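Local coordinates for proteasome activator protein PA26 (Trypanosoma brucei, PDB 1YAR), which probably binds the ends of the 20S proteasome as an 11S (PA28-type) activator and opens its entry gate to substrates, at residues Phe28-Glu33 with Glu92-Val97; Ala49-Gly54 with Pro70-Gly75. All blocks are in the same frame, centred on the assembly; numbering follows the deposited sequence.

In the fold
Contacts 1 and 2 join the same two helices, 24-57 and 71-99, at two levels of an antiparallel pair within the elongated helical bundle of the subunit. Because the chain turns back between them, the early part of the first helix meets the late part of the second in contact 1, while contact 2 lies near the turn, with only 15 residues between its segments. Their centres are 31 Å apart, on opposite sides of the chain's centre, and their nearest atoms about 17 Å apart, so the two do not touch. Contact 1 is buried and made through carbon atoms alone, whereas contact 2 is partly buried and adds a water-bridged polar pair.

Contact 1 of 2, residues Phe28-Glu33 with Glu92-Val97; sequences FAVIEE and ETIRTV
The carbonyl oxygen of E92, just before T93 and I94, the two residues that meet V30, is gripped twice by T96. Two helices of the subunit's antiparallel bundle pack here: the axes of segments 28-33 and 92-97 come within 9.7 Å, at a signed crossing angle of -148°. T96 N gives E92 O the usual helical bond, while T96 OG1 donates a second one of 2.9 Å to E92 O, at a C=O...donor angle of 150° and from the opposite face of the carbonyl plane. Threonine suits this place because its hydroxyl can fold back on its own helix and still meet T209 of a neighbouring subunit. The same subunit supplies T209 and H206 to the carboxylate of E92, so this side of helix 71-99 faces a subunit interface.

Across the helix pair the touching atoms are all carbon, with T93 taking part through CB and CG2. I94 carries the contact: with CG1 anti to the carbonyl carbon and chi2 at 172°, its longer arm spans to two neighbours, V30 and I31, through CD1. I31 meets it at about a right angle, its CD1 lying 3.8 Å from I94 CD1. W34 and I123 also touch I94. Branched V30 suits two adjacent neighbours: its CG2 stands 4.2 Å from T93 CB, and CG1 reaches I94 CD1 at 3.7 Å.

Contact 2 of 2, residues Ala49-Gly54 with Pro70-Gly75; sequences AAEAHG and PEQLLG
The small side chain of A52 takes the end of Q72 against it: Q72 NE2 lies 3.6 Å from A52 CA and 3.7 Å from A52 CB. No direct hydrogen bond crosses between the segments. The amide instead uses a water, which accepts from Q72 NE2 at 2.7 Å and donates to E51 OE2 at 2.7 Å. Glutamine and glutamate suit this more exposed edge, since each is long enough to span part of the distance and offers a polar end to the shared water. Both chains are extended; with Q72 CG anti to its own backbone nitrogen (chi1 -172°), the amide is carried straight across to the other helix. The side chains of E51 and Q72 cross at about a right angle, and their carboxylate and amide planes are turned 53° apart.

On the buried side, L73 sends one branch to the same alanine, its CD2 standing 3.9 Å from A52 CB. A residue so small lets the amide come close to the backbone at A52 CA, while the leucine branch rests on its methyl. L73 also touches Y154 of helix 150-166 and D193 of helix 183-226.

P70 occupies the N-cap position of helix 71-99, and L74 N bonds to P70 O at 3.2 Å. Q72 and L73 therefore project from the first turn of that helix. With the axes of 49-54 and 71-75 approaching to 10.0 Å, at 155° to one another, this is an antiparallel helical hairpin near its connection, part of the bundle characteristic of 11S activator subunits.

Contact 1 of 2, residues Phe28-Glu33 with Glu92-Val97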
loop_
_atom_site.group_PDB
_atom_site.type_symbol
_atom_site.label_atom_id
_atom_site.label_comp_id
_atom_site.label_asym_id
_atom_site.label_seq_id
_atom_site.Cartn_x
_atom_site.Cartn_y
_atom_site.Cartn_z
ATOM N N PHE O 28 39.019 -87.606 -33.509
ATOM C CA PHE O 28 37.729 -87.959 -34.120
ATOM C C PHE O 28 37.776 -89.318 -34.817
ATOM O O PHE O 28 36.846 -90.108 -34.706
ATOM C CB PHE O 28 37.232 -86.883 -35.102
ATOM C CG PHE O 28 35.875 -87.174 -35.689
ATOM C CD1 PHE O 28 34.758 -87.340 -34.866
ATOM C CD2 PHE O 28 35.705 -87.270 -37.073
ATOM C CE1 PHE O 28 33.490 -87.622 -35.389
ATOM C CE2 PHE O 28 34.436 -87.538 -37.626
ATOM C CZ PHE O 28 33.317 -87.714 -36.778
ATOM N N ALA O 29 38.868 -89.593 -35.521
ATOM C CA ALA O 29 39.024 -90.890 -36.184
ATOM C C ALA O 29 38.940 -92.065 -35.192
ATOM O O ALA O 29 38.408 -93.130 -35.527
ATOM C CB ALA O 29 40.343 -90.930 -36.958
ATOM N N VAL O 30 39.483 -91.875 -33.988
ATOM C CA VAL O 30 39.407 -92.903 -32.950
ATOM C C VAL O 30 37.949 -93.110 -32.543
ATOM O O VAL O 30 37.451 -94.240 -32.482
ATOM C CB VAL O 30 40.288 -92.540 -31.707
ATOM C CG1 VAL O 30 39.982 -93.472 -30.530
ATOM C CG2 VAL O 30 41.785 -92.610 -32.049
ATOM N N ILE O 31 37.265 -92.005 -32.271
ATOM C CA ILE O 31 35.866 -92.056 -31.843
ATOM C C ILE O 31 34.982 -92.727 -32.900
ATOM O O ILE O 31 34.087 -93.504 -32.579
ATOM C CB ILE O 31 35.343 -90.633 -31.485
ATOM C CG1 ILE O 31 36.108 -90.045 -30.278
ATOM C CG2 ILE O 31 33.820 -90.652 -31.253
ATOM C CD1 ILE O 31 35.858 -90.790 -28.918
ATOM N N GLU O 32 35.248 -92.435 -34.173
ATOM C CA GLU O 32 34.524 -93.111 -35.244
ATOM C C GLU O 32 34.751 -94.626 -35.213
ATOM O O GLU O 32 33.810 -95.389 -35.374
ATOM C CB GLU O 32 34.944 -92.576 -36.598
ATOM C CG GLU O 32 34.521 -91.153 -36.863
ATOM C CD GLU O 32 34.830 -90.749 -38.293
ATOM O OE1 GLU O 32 36.039 -90.659 -38.655
ATOM O OE2 GLU O 32 33.857 -90.530 -39.044
ATOM N N GLU O 33 36.000 -95.035 -35.023
ATOM C CA GLU O 33 36.372 -96.452 -34.916
ATOM C C GLU O 33 35.714 -97.119 -33.705
ATOM O O GLU O 33 35.179 -98.215 -33.809
ATOM C CB GLU O 33 37.904 -96.603 -34.879
ATOM C CG GLU O 33 38.434 -98.029 -34.653
ATOM C CD GLU O 33 37.925 -99.056 -35.649
ATOM O OE1 GLU O 33 37.561 -98.688 -36.797
ATOM O OE2 GLU O 33 37.878 -100.254 -35.274
ATOM N N GLU O 92 45.289 -93.099 -25.952
ATOM C CA GLU O 92 46.471 -92.245 -25.827
ATOM C C GLU O 92 46.548 -91.191 -26.928
ATOM O O GLU O 92 47.050 -90.095 -26.696
ATOM C CB GLU O 92 47.751 -93.078 -25.785
ATOM C CG GLU O 92 47.900 -93.927 -24.523
ATOM C CD GLU O 92 48.303 -93.129 -23.293
ATOM O OE1 GLU O 92 48.749 -91.969 -23.411
ATOM O OE2 GLU O 92 48.178 -93.674 -22.175
ATOM N N THR O 93 46.042 -91.524 -28.122
ATOM C CA THR O 93 45.905 -90.545 -29.193
ATOM C C THR O 93 44.969 -89.420 -28.759
ATOM O O THR O 93 45.303 -88.244 -28.925
ATOM C CB THR O 93 45.397 -91.248 -30.465
ATOM O OG1 THR O 93 46.407 -92.172 -30.897
ATOM C CG2 THR O 93 45.222 -90.262 -31.627
ATOM N N ILE O 94 43.807 -89.768 -28.204
ATOM C CA ILE O 94 42.879 -88.719 -27.750
ATOM C C ILE O 94 43.515 -87.890 -26.644
ATOM O O ILE O 94 43.415 -86.667 -26.646
ATOM C CB ILE O 94 41.520 -89.263 -27.302
ATOM C CG1 ILE O 94 40.869 -90.082 -28.425
ATOM C CG2 ILE O 94 40.613 -88.071 -26.906
ATOM C CD1 ILE O 94 39.592 -90.827 -28.010
ATOM N N ARG O 95 44.156 -88.586 -25.712
ATOM C CA ARG O 95 44.829 -87.973 -24.589
ATOM C C ARG O 95 45.785 -86.906 -25.098
ATOM O O ARG O 95 45.758 -85.768 -24.631
ATOM C CB ARG O 95 45.582 -89.063 -23.825
ATOM C CG ARG O 95 45.923 -88.755 -22.402
ATOM C CD ARG O 95 45.807 -89.990 -21.492
ATOM N NE ARG O 95 46.893 -90.070 -20.519
ATOM C CZ ARG O 95 46.954 -89.367 -19.393
ATOM N NH1 ARG O 95 45.979 -88.524 -19.078
ATOM N NH2 ARG O 95 47.985 -89.516 -18.573
ATOM N N THR O 96 46.610 -87.285 -26.077
ATOM C CA THR O 96 47.635 -86.409 -26.649
ATOM C C THR O 96 47.007 -85.169 -27.275
ATOM O O THR O 96 47.467 -84.071 -27.037
ATOM C CB THR O 96 48.464 -87.181 -27.704
ATOM O OG1 THR O 96 49.226 -88.179 -27.035
ATOM C CG2 THR O 96 49.541 -86.266 -28.335
ATOM N N VAL O 97 45.959 -85.366 -28.067
ATOM C CA VAL O 97 45.270 -84.258 -28.754
ATOM C C VAL O 97 44.802 -83.210 -27.735
ATOM O O VAL O 97 44.977 -81.984 -27.921
ATOM C CB VAL O 97 44.081 -84.781 -29.570
ATOM C CG1 VAL O 97 43.160 -83.642 -30.026
ATOM C CG2 VAL O 97 44.567 -85.608 -30.776
#

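Contact 2 of 2, residues Ala49-Gly54 with Pro70-Gly75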
loop_
_atom_site.group_PDB
_atom_site.type_symbol
_atom_site.label_atom_id
_atom_site.label_comp_id
_atom_site.label_asym_id
_atom_site.label_seq_id
_atom_site.Cartn_x
_atom_site.Cartn_y
_atom_site.Cartn_z
ATOM N N ALA O 49 33.136 -115.656 -25.387
ATOM C CA ALA O 49 33.330 -115.977 -23.961
ATOM C C ALA O 49 32.143 -116.759 -23.411
ATOM O O ALA O 49 32.336 -117.753 -22.729
ATOM C CB ALA O 49 33.587 -114.688 -23.117
ATOM N N ALA O 50 30.923 -116.321 -23.716
ATOM C CA ALA O 50 29.716 -117.020 -23.252
ATOM C C ALA O 50 29.664 -118.461 -23.767
ATOM O O ALA O 50 29.329 -119.372 -23.019
ATOM C CB ALA O 50 28.447 -116.262 -23.630
ATOM N N GLU O 51 30.021 -118.644 -25.038
ATOM C CA GLU O 51 30.048 -119.957 -25.680
ATOM C C GLU O 51 30.991 -120.892 -24.911
ATOM O O GLU O 51 30.600 -121.998 -24.522
ATOM C CB GLU O 51 30.463 -119.789 -27.153
ATOM C CG GLU O 51 30.941 -121.046 -27.866
ATOM C CD GLU O 51 31.233 -120.788 -29.335
ATOM O OE1 GLU O 51 30.312 -121.034 -30.159
ATOM O OE2 GLU O 51 32.361 -120.319 -29.668
ATOM N N ALA O 52 32.219 -120.424 -24.673
ATOM C CA ALA O 52 33.214 -121.175 -23.917
ATOM C C ALA O 52 32.703 -121.458 -22.506
ATOM O O ALA O 52 32.782 -122.591 -22.038
ATOM C CB ALA O 52 34.529 -120.417 -23.883
ATOM N N HIS O 53 32.144 -120.441 -21.844
ATOM C CA HIS O 53 31.563 -120.617 -20.508
ATOM C C HIS O 53 30.541 -121.755 -20.485
ATOM O O HIS O 53 30.544 -122.587 -19.568
ATOM C CB HIS O 53 30.895 -119.316 -20.036
ATOM C CG HIS O 53 30.553 -119.315 -18.581
ATOM N ND1 HIS O 53 29.260 -119.419 -18.117
ATOM C CD2 HIS O 53 31.340 -119.249 -17.484
ATOM C CE1 HIS O 53 29.264 -119.406 -16.796
ATOM N NE2 HIS O 53 30.514 -119.307 -16.387
ATOM N N GLY O 54 29.667 -121.781 -21.493
ATOM C CA GLY O 54 28.632 -122.816 -21.615
ATOM C C GLY O 54 29.231 -124.208 -21.689
ATOM O O GLY O 54 28.735 -125.137 -21.053
ATOM N N PRO O 70 43.232 -125.411 -22.023
ATOM C CA PRO O 70 42.201 -125.380 -23.062
ATOM C C PRO O 70 42.386 -124.239 -24.050
ATOM O O PRO O 70 42.257 -123.066 -23.678
ATOM C CB PRO O 70 40.903 -125.192 -22.272
ATOM C CG PRO O 70 41.274 -125.241 -20.847
ATOM C CD PRO O 70 42.720 -124.974 -20.716
ATOM N N GLU O 71 42.676 -124.591 -25.299
ATOM C CA GLU O 71 42.990 -123.624 -26.355
ATOM C C GLU O 71 41.858 -122.632 -26.609
ATOM O O GLU O 71 42.113 -121.478 -26.962
ATOM C CB GLU O 71 43.291 -124.343 -27.679
ATOM C CG GLU O 71 44.601 -125.109 -27.737
ATOM C CD GLU O 71 44.670 -126.035 -28.955
ATOM O OE1 GLU O 71 44.971 -125.543 -30.078
ATOM O OE2 GLU O 71 44.413 -127.262 -28.791
ATOM N N GLN O 72 40.615 -123.091 -26.478
ATOM C CA GLN O 72 39.463 -122.227 -26.687
ATOM C C GLN O 72 39.475 -121.045 -25.694
ATOM O O GLN O 72 39.178 -119.912 -26.070
ATOM C CB GLN O 72 38.158 -123.010 -26.557
ATOM C CG GLN O 72 36.916 -122.199 -26.961
ATOM C CD GLN O 72 35.595 -122.884 -26.645
ATOM O OE1 GLN O 72 35.567 -123.933 -26.001
ATOM N NE2 GLN O 72 34.495 -122.289 -27.098
ATOM N N LEU O 73 39.830 -121.317 -24.443
ATOM C CA LEU O 73 39.827 -120.266 -23.419
ATOM C C LEU O 73 41.010 -119.328 -23.628
ATOM O O LEU O 73 40.871 -118.108 -23.525
ATOM C CB LEU O 73 39.859 -120.846 -22.002
ATOM C CG LEU O 73 38.945 -121.969 -21.503
ATOM C CD1 LEU O 73 38.810 -121.799 -20.002
ATOM C CD2 LEU O 73 37.579 -122.038 -22.144
ATOM N N LEU O 74 42.170 -119.909 -23.928
ATOM C CA LEU O 74 43.348 -119.137 -24.332
ATOM C C LEU O 74 43.025 -118.186 -25.498
ATOM O O LEU O 74 43.394 -117.011 -25.457
ATOM C CB LEU O 74 44.531 -120.056 -24.711
ATOM C CG LEU O 74 44.957 -121.153 -23.730
ATOM C CD1 LEU O 74 45.970 -122.117 -24.362
ATOM C CD2 LEU O 74 45.503 -120.545 -22.432
ATOM N N GLY O 75 42.314 -118.685 -26.515
ATOM C CA GLY O 75 41.929 -117.860 -27.668
ATOM C C GLY O 75 41.049 -116.675 -27.285
ATOM O O GLY O 75 41.275 -115.548 -27.747
HETATM O O HOH W 1 34.310 -119.708 -27.853
#